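Local coordinates for protein topoisomerase IV subunit A (Escherichia coli, PDB 1ZVT) that forms part of a type II DNA topoisomerase, its C-terminal beta-pinwheel domain probably binding DNA and helping to set which substrates the enzyme acts on, at residues D145-I150 with A191-L196. Residues are numbered along the deposited sequence; the frame is centred on the assembly and turned at random.
Sequences DMLLAI and AQLYVL
Two antiparallel neighbours in one blade of the ParC beta-pinwheel, 146-150 and 191-196, pair in continuous register from Met146 opposite Leu196 to Ile150 opposite Gln192, their axes coming within 4.6 Å at closest approach. Met146, Leu148 and Ile150 each exchange two backbone hydrogen bonds with their partners. The ladder is tightest at the Met146 end, where Met146 N reaches Leu196 O at 2.6 Å. It closes at the other end with a classic beta bulge: Ile150 O accepts from Gln192 N and also, less straight (139° at the hydrogen), from Ala191 N at 2.9 Å.

On one face, the Leu148 and Tyr194 side chains run alongside each other in the same direction. Leu148 CD2 meets ring atom CD1 of Tyr194 at 3.9 Å and also touches Leu196 CD1, while Ile150 CD1 comes to Tyr194 CE1; both methyls approach the rim of the ring rather than a face. Leu193, Leu147 and Ala149 share the other face. With its CG anti to the backbone N (chi1 -178°), Leu193 brings CD1 to within 3.7 Å of Leu147 CD2 and beside Ala149 CB.

Before the ladder, Asp145 CB rests 3.4 Å from Val195 CG1, the two side chains nearly perpendicular, and OD2 accepts a hydrogen bond from Asp142 N. A glycine here would probably leave that amide without its carboxylate mate and open a gap beside Val195 CG1.

Strand 155-160 flanks 146-151 on the side away from 190-196, which forms one edge of this four-stranded sheet within the chain. Leu99 of strand 97-101 packs on Leu147, Leu193 and Val195, whereas Leu202 of strand 201-206 meets Leu148, Tyr194 and Leu196.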
ATOM      1  N   ASP A 145     -14.622  -3.380  -8.496  1.00 24.55           N
ATOM      2  CA  ASP A 145     -13.919  -2.098  -8.553  1.00 23.90           C
ATOM      3  C   ASP A 145     -12.911  -2.073  -9.713  1.00 23.01           C
ATOM      4  O   ASP A 145     -12.536  -3.129 -10.244  1.00 22.27           O
ATOM      5  CB  ASP A 145     -13.226  -1.824  -7.213  1.00 24.22           C
ATOM      6  CG  ASP A 145     -14.204  -1.344  -6.103  1.00 27.89           C
ATOM      7  OD1 ASP A 145     -15.403  -1.088  -6.375  1.00 28.01           O
ATOM      8  OD2 ASP A 145     -13.751  -1.232  -4.934  1.00 30.54           O
ATOM      9  N   MET A 146     -12.507  -0.863 -10.112  1.00 21.84           N
ATOM     10  CA  MET A 146     -11.546  -0.671 -11.203  1.00 21.98           C
ATOM     11  C   MET A 146     -10.164  -0.401 -10.624  1.00 20.66           C
ATOM     12  O   MET A 146     -10.027   0.310  -9.638  1.00 22.49           O
ATOM     13  CB  MET A 146     -11.919   0.534 -12.067  1.00 22.42           C
ATOM     14  CG  MET A 146     -13.285   0.443 -12.716  1.00 25.76           C
ATOM     15  SD  MET A 146     -13.351  -0.969 -13.824  1.00 32.10           S
ATOM     16  CE  MET A 146     -12.227  -0.521 -15.086  1.00 29.71           C
ATOM     17  N   LEU A 147      -9.151  -0.985 -11.233  1.00 19.10           N
ATOM     18  CA  LEU A 147      -7.754  -0.671 -10.923  1.00 18.01           C
ATOM     19  C   LEU A 147      -7.347   0.480 -11.835  1.00 17.66           C
ATOM     20  O   LEU A 147      -7.660   0.468 -13.023  1.00 17.55           O
ATOM     21  CB  LEU A 147      -6.878  -1.911 -11.203  1.00 18.46           C
ATOM     22  CG  LEU A 147      -5.362  -1.822 -10.976  1.00 18.42           C
ATOM     23  CD1 LEU A 147      -4.799  -3.206 -10.687  1.00 17.95           C
ATOM     24  CD2 LEU A 147      -4.647  -1.173 -12.170  1.00 19.86           C
ATOM     25  N   LEU A 148      -6.680   1.482 -11.273  1.00 17.03           N
ATOM     26  CA  LEU A 148      -6.227   2.620 -12.058  1.00 17.22           C
ATOM     27  C   LEU A 148      -4.751   2.800 -11.773  1.00 16.59           C
ATOM     28  O   LEU A 148      -4.337   2.902 -10.603  1.00 16.50           O
ATOM     29  CB  LEU A 148      -7.012   3.893 -11.708  1.00 17.76           C
ATOM     30  CG  LEU A 148      -6.541   5.155 -12.429  1.00 19.51           C
ATOM     31  CD1 LEU A 148      -6.732   5.084 -13.947  1.00 21.97           C
ATOM     32  CD2 LEU A 148      -7.231   6.390 -11.881  1.00 21.08           C
ATOM     33  N   ALA A 149      -3.953   2.737 -12.835  1.00 15.41           N
ATOM     34  CA  ALA A 149      -2.509   2.872 -12.702  1.00 15.24           C
ATOM     35  C   ALA A 149      -2.070   4.113 -13.431  1.00 15.56           C
ATOM     36  O   ALA A 149      -2.558   4.403 -14.527  1.00 15.84           O
ATOM     37  CB  ALA A 149      -1.798   1.642 -13.358  1.00 16.16           C
ATOM     38  N   ILE A 150      -1.139   4.854 -12.829  1.00 16.03           N
ATOM     39  CA  ILE A 150      -0.568   6.049 -13.454  1.00 16.29           C
ATOM     40  C   ILE A 150       0.946   5.919 -13.368  1.00 16.45           C
ATOM     41  O   ILE A 150       1.478   5.683 -12.287  1.00 15.66           O
ATOM     42  CB  ILE A 150      -0.979   7.361 -12.708  1.00 16.67           C
ATOM     43  CG1 ILE A 150      -2.521   7.432 -12.601  1.00 16.76           C
ATOM     44  CG2 ILE A 150      -0.379   8.591 -13.432  1.00 17.54           C
ATOM     45  CD1 ILE A 150      -2.982   8.659 -11.772  1.00 20.47           C
ATOM     46  N   ALA A 191       3.753   5.141 -10.622  1.00 19.50           N
ATOM     47  CA  ALA A 191       3.720   6.275  -9.677  1.00 18.74           C
ATOM     48  C   ALA A 191       2.559   6.232  -8.715  1.00 18.94           C
ATOM     49  O   ALA A 191       2.729   6.582  -7.536  1.00 19.53           O
ATOM     50  CB  ALA A 191       3.646   7.589 -10.440  1.00 19.06           C
ATOM     51  N   GLN A 192       1.382   5.873  -9.218  1.00 17.74           N
ATOM     52  CA  GLN A 192       0.186   5.805  -8.379  1.00 18.99           C
ATOM     53  C   GLN A 192      -0.600   4.575  -8.776  1.00 18.05           C
ATOM     54  O   GLN A 192      -0.630   4.224  -9.958  1.00 17.11           O
ATOM     55  CB  GLN A 192      -0.727   7.003  -8.628  1.00 20.81           C
ATOM     56  CG  GLN A 192      -0.063   8.381  -8.448  1.00 23.61           C
ATOM     57  CD  GLN A 192      -0.101   8.916  -7.043  1.00 30.57           C
ATOM     58  OE1 GLN A 192       0.654   9.832  -6.716  1.00 36.50           O
ATOM     59  NE2 GLN A 192      -0.996   8.400  -6.219  1.00 32.73           N
ATOM     60  N   LEU A 193      -1.250   3.943  -7.809  1.00 17.35           N
ATOM     61  CA  LEU A 193      -2.068   2.775  -8.105  1.00 16.87           C
ATOM     62  C   LEU A 193      -3.261   2.763  -7.182  1.00 17.72           C
ATOM     63  O   LEU A 193      -3.093   2.694  -5.938  1.00 17.11           O
ATOM     64  CB  LEU A 193      -1.244   1.493  -7.852  1.00 16.47           C
ATOM     65  CG  LEU A 193      -1.880   0.123  -8.148  1.00 16.42           C
ATOM     66  CD1 LEU A 193      -2.264   0.004  -9.635  1.00 16.97           C
ATOM     67  CD2 LEU A 193      -0.924  -1.014  -7.787  1.00 16.87           C
ATOM     68  N   TYR A 194      -4.448   2.787  -7.769  1.00 17.51           N
ATOM     69  CA  TYR A 194      -5.696   2.857  -6.973  1.00 18.41           C
ATOM     70  C   TYR A 194      -6.655   1.742  -7.318  1.00 18.94           C
ATOM     71  O   TYR A 194      -6.575   1.171  -8.399  1.00 18.85           O
ATOM     72  CB  TYR A 194      -6.422   4.167  -7.290  1.00 20.04           C
ATOM     73  CG  TYR A 194      -5.580   5.405  -7.318  1.00 21.68           C
ATOM     74  CD1 TYR A 194      -5.369   6.085  -8.519  1.00 24.06           C
ATOM     75  CD2 TYR A 194      -5.025   5.924  -6.154  1.00 27.11           C
ATOM     76  CE1 TYR A 194      -4.622   7.257  -8.550  1.00 27.14           C
ATOM     77  CE2 TYR A 194      -4.259   7.094  -6.182  1.00 27.09           C
ATOM     78  CZ  TYR A 194      -4.073   7.738  -7.389  1.00 25.86           C
ATOM     79  OH  TYR A 194      -3.335   8.891  -7.472  1.00 27.98           O
ATOM     80  N   VAL A 195      -7.609   1.480  -6.417  1.00 19.80           N
ATOM     81  CA  VAL A 195      -8.735   0.628  -6.740  1.00 22.02           C
ATOM     82  C   VAL A 195      -9.945   1.477  -6.407  1.00 23.35           C
ATOM     83  O   VAL A 195     -10.074   1.983  -5.267  1.00 23.90           O
ATOM     84  CB  VAL A 195      -8.711  -0.725  -5.997  1.00 21.93           C
ATOM     85  CG1 VAL A 195      -9.980  -1.491  -6.286  1.00 23.32           C
ATOM     86  CG2 VAL A 195      -7.473  -1.554  -6.423  1.00 23.04           C
ATOM     87  N   LEU A 196     -10.754   1.727  -7.431  1.00 23.96           N
ATOM     88  CA  LEU A 196     -11.826   2.708  -7.352  1.00 27.28           C
ATOM     89  C   LEU A 196     -13.127   2.049  -7.764  1.00 28.87           C
ATOM     90  O   LEU A 196     -13.155   1.222  -8.669  1.00 30.27           O
ATOM     91  CB  LEU A 196     -11.625   3.853  -8.355  1.00 27.64           C
ATOM     92  CG  LEU A 196     -10.308   4.474  -8.800  1.00 28.98           C
ATOM     93  CD1 LEU A 196     -10.450   5.016 -10.223  1.00 30.60           C
ATOM     94  CD2 LEU A 196      -9.955   5.580  -7.850  1.00 30.81           C
TER